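Local coordinates for putative uronate isomerase (Thermotoga maritima, PDB 4NAR), which probably acts as a lactate racemase-like enzyme, although its actual substrate remains uncertain, at residues L33-D38 / L163-P168. Sequence-based numbering, arbitrary orientation.
Sequences LVVHTD and LKIVIP. With SO4 (sulfate ion), chain C.
The flat group that Ile-165 meets is the peptide between Val-35 and His-36: CD1 of Ile-165 lies above one face of it, displaced toward the carbonyl, 3.7 Å from Val-35 O. Strand 31-36 runs inside the mixed sheet of the alpha/beta lactate racemase N-terminal domain, parallel to 144-150 and 63-68, and the loop leading to helix 173-186 packs on the end of this strand. His-36, whose CB points away from residues 163-168, sets its imidazole against the Phe-81 ring, planes at about 85°. At the imidazole edge ND1 donates to Thr-37 O (2.8 Å, N-H...O angle 165°), nearly in the ring plane, while NE2 bonds to Thr-66 OG1; both ring nitrogens are thus engaged, which fixes the ring's rotation. Contact is apolar and small: Val-35 CG1 approaches Ile-165 CG1 to 3.9 Å, the two side chains crossing at a slant. Both torsions of Ile-165 are extended (chi1 -171°, then an anti chi2), carrying CD1 over to Val-35 O. Phe-245 of helix 241-259 also touches Ile-165. Leu-163 O accepts i+3 and i+4 bonds from Val-166 N (2.9 Å) and Ile-167 N (3.0 Å), consistent with a short helical turn that presents Ile-165 to the strand. One residue before Ile-165, Lys-164 extends away from the apolar contact to a sulfate, probably from the crystallisation liquor, that Arg-41 and His-154 also bind. An alanine here removes the amino group, and the sulfate, left with Arg-41 and His-154, would probably be held less firmly in place. Lys-164 NZ donates to sulfate O1 at 2.9 Å, with O3 farther from NZ at 3.5 Å.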
loop_
_atom_site.group_PDB
_atom_site.type_symbol
_atom_site.label_atom_id
_atom_site.label_comp_id
_atom_site.label_asym_id
_atom_site.label_seq_id
_atom_site.Cartn_x
_atom_site.Cartn_y
_atom_site.Cartn_z
ATOM N N LEU A 33 1.496 12.781 -18.218
ATOM C CA LEU A 33 0.997 11.572 -17.560
ATOM C C LEU A 33 0.877 11.789 -16.058
ATOM O O LEU A 33 1.828 12.263 -15.404
ATOM C CB LEU A 33 1.917 10.371 -17.833
ATOM C CG LEU A 33 1.595 9.029 -17.148
ATOM C CD1 LEU A 33 0.226 8.500 -17.573
ATOM C CD2 LEU A 33 2.667 7.982 -17.427
ATOM N N VAL A 34 -0.287 11.438 -15.508
ATOM C CA VAL A 34 -0.481 11.494 -14.068
ATOM C C VAL A 34 -0.686 10.092 -13.516
ATOM O O VAL A 34 -1.683 9.421 -13.824
ATOM C CB VAL A 34 -1.662 12.424 -13.652
ATOM C CG1 VAL A 34 -1.873 12.388 -12.129
ATOM C CG2 VAL A 34 -1.409 13.847 -14.122
ATOM N N VAL A 35 0.274 9.655 -12.704
ATOM C CA VAL A 35 0.199 8.383 -11.997
ATOM C C VAL A 35 -0.372 8.657 -10.595
ATOM O O VAL A 35 0.142 9.522 -9.866
ATOM C CB VAL A 35 1.598 7.695 -11.932
ATOM C CG1 VAL A 35 1.519 6.375 -11.186
ATOM C CG2 VAL A 35 2.154 7.462 -13.349
ATOM N N HIS A 36 -1.442 7.942 -10.232
ATOM C CA HIS A 36 -2.190 8.222 -9.003
ATOM C C HIS A 36 -2.505 6.948 -8.224
ATOM O O HIS A 36 -2.405 5.838 -8.764
ATOM C CB HIS A 36 -3.514 8.944 -9.324
ATOM C CG HIS A 36 -4.384 8.197 -10.301
ATOM N ND1 HIS A 36 -5.293 7.241 -9.910
ATOM C CD2 HIS A 36 -4.457 8.267 -11.655
ATOM C CE1 HIS A 36 -5.893 6.744 -10.985
ATOM N NE2 HIS A 36 -5.407 7.350 -12.050
ATOM N N THR A 37 -2.903 7.131 -6.962
ATOM C CA THR A 37 -3.338 6.043 -6.089
ATOM C C THR A 37 -4.722 5.549 -6.523
ATOM O O THR A 37 -5.405 6.199 -7.345
ATOM C CB THR A 37 -3.392 6.508 -4.604
ATOM O OG1 THR A 37 -4.339 7.579 -4.461
ATOM C CG2 THR A 37 -2.014 6.996 -4.131
ATOM N N ASP A 38 -5.152 4.412 -5.974
ATOM C CA ASP A 38 -6.420 3.820 -6.417
ATOM C C ASP A 38 -7.530 4.010 -5.373
ATOM O O ASP A 38 -7.318 4.706 -4.367
ATOM C CB ASP A 38 -6.252 2.344 -6.811
ATOM C CG ASP A 38 -5.831 1.468 -5.638
ATOM O OD1 ASP A 38 -5.604 2.042 -4.544
ATOM O OD2 ASP A 38 -5.714 0.219 -5.808
ATOM N N LEU A 163 8.707 6.323 -3.986
ATOM C CA LEU A 163 8.855 5.330 -5.046
ATOM C C LEU A 163 7.933 4.107 -4.886
ATOM O O LEU A 163 7.854 3.260 -5.786
ATOM C CB LEU A 163 10.322 4.920 -5.174
ATOM C CG LEU A 163 11.183 6.086 -5.680
ATOM C CD1 LEU A 163 12.688 5.804 -5.473
ATOM C CD2 LEU A 163 10.856 6.367 -7.165
ATOM N N LYS A 164 7.215 4.018 -3.765
ATOM C CA LYS A 164 6.277 2.914 -3.618
ATOM C C LYS A 164 5.164 3.002 -4.684
ATOM O O LYS A 164 4.585 1.988 -5.093
ATOM C CB LYS A 164 5.677 2.832 -2.211
ATOM C CG LYS A 164 5.005 1.469 -1.955
ATOM C CD LYS A 164 3.828 1.550 -0.959
ATOM C CE LYS A 164 3.206 0.156 -0.670
ATOM N NZ LYS A 164 2.054 -0.177 -1.584
ATOM N N ILE A 165 4.879 4.215 -5.151
ATOM C CA ILE A 165 3.925 4.363 -6.227
ATOM C C ILE A 165 4.435 3.752 -7.541
ATOM O O ILE A 165 3.636 3.351 -8.393
ATOM C CB ILE A 165 3.523 5.829 -6.435
ATOM C CG1 ILE A 165 2.344 5.914 -7.417
ATOM C CG2 ILE A 165 4.707 6.650 -6.921
ATOM C CD1 ILE A 165 1.561 7.223 -7.331
ATOM N N VAL A 166 5.754 3.669 -7.719
ATOM C CA VAL A 166 6.281 3.014 -8.908
ATOM C C VAL A 166 6.291 1.495 -8.682
ATOM O O VAL A 166 5.783 0.728 -9.506
ATOM C CB VAL A 166 7.706 3.501 -9.260
ATOM C CG1 VAL A 166 8.212 2.778 -10.513
ATOM C CG2 VAL A 166 7.737 5.021 -9.449
ATOM N N ILE A 167 6.865 1.073 -7.555
ATOM C CA ILE A 167 6.912 -0.338 -7.166
ATOM C C ILE A 167 6.359 -0.452 -5.746
ATOM O O ILE A 167 6.957 0.110 -4.819
ATOM C CB ILE A 167 8.352 -0.876 -7.150
ATOM C CG1 ILE A 167 9.020 -0.642 -8.511
ATOM C CG2 ILE A 167 8.357 -2.371 -6.801
ATOM C CD1 ILE A 167 10.479 -0.956 -8.517
ATOM N N PRO A 168 5.245 -1.200 -5.557
ATOM C CA PRO A 168 4.583 -2.081 -6.541
ATOM C C PRO A 168 3.599 -1.406 -7.499
ATOM O O PRO A 168 3.106 -2.090 -8.406
ATOM C CB PRO A 168 3.769 -3.038 -5.654
ATOM C CG PRO A 168 3.367 -2.156 -4.468
ATOM C CD PRO A 168 4.615 -1.301 -4.220
HETATM S S SO4 C . -1.209 -0.018 -0.042
HETATM O O1 SO4 C . -0.110 0.966 -0.119
HETATM O O2 SO4 C . -1.945 -0.033 -1.320
HETATM O O3 SO4 C . -0.722 -1.382 0.228
HETATM O O4 SO4 C . -2.102 0.409 1.040
#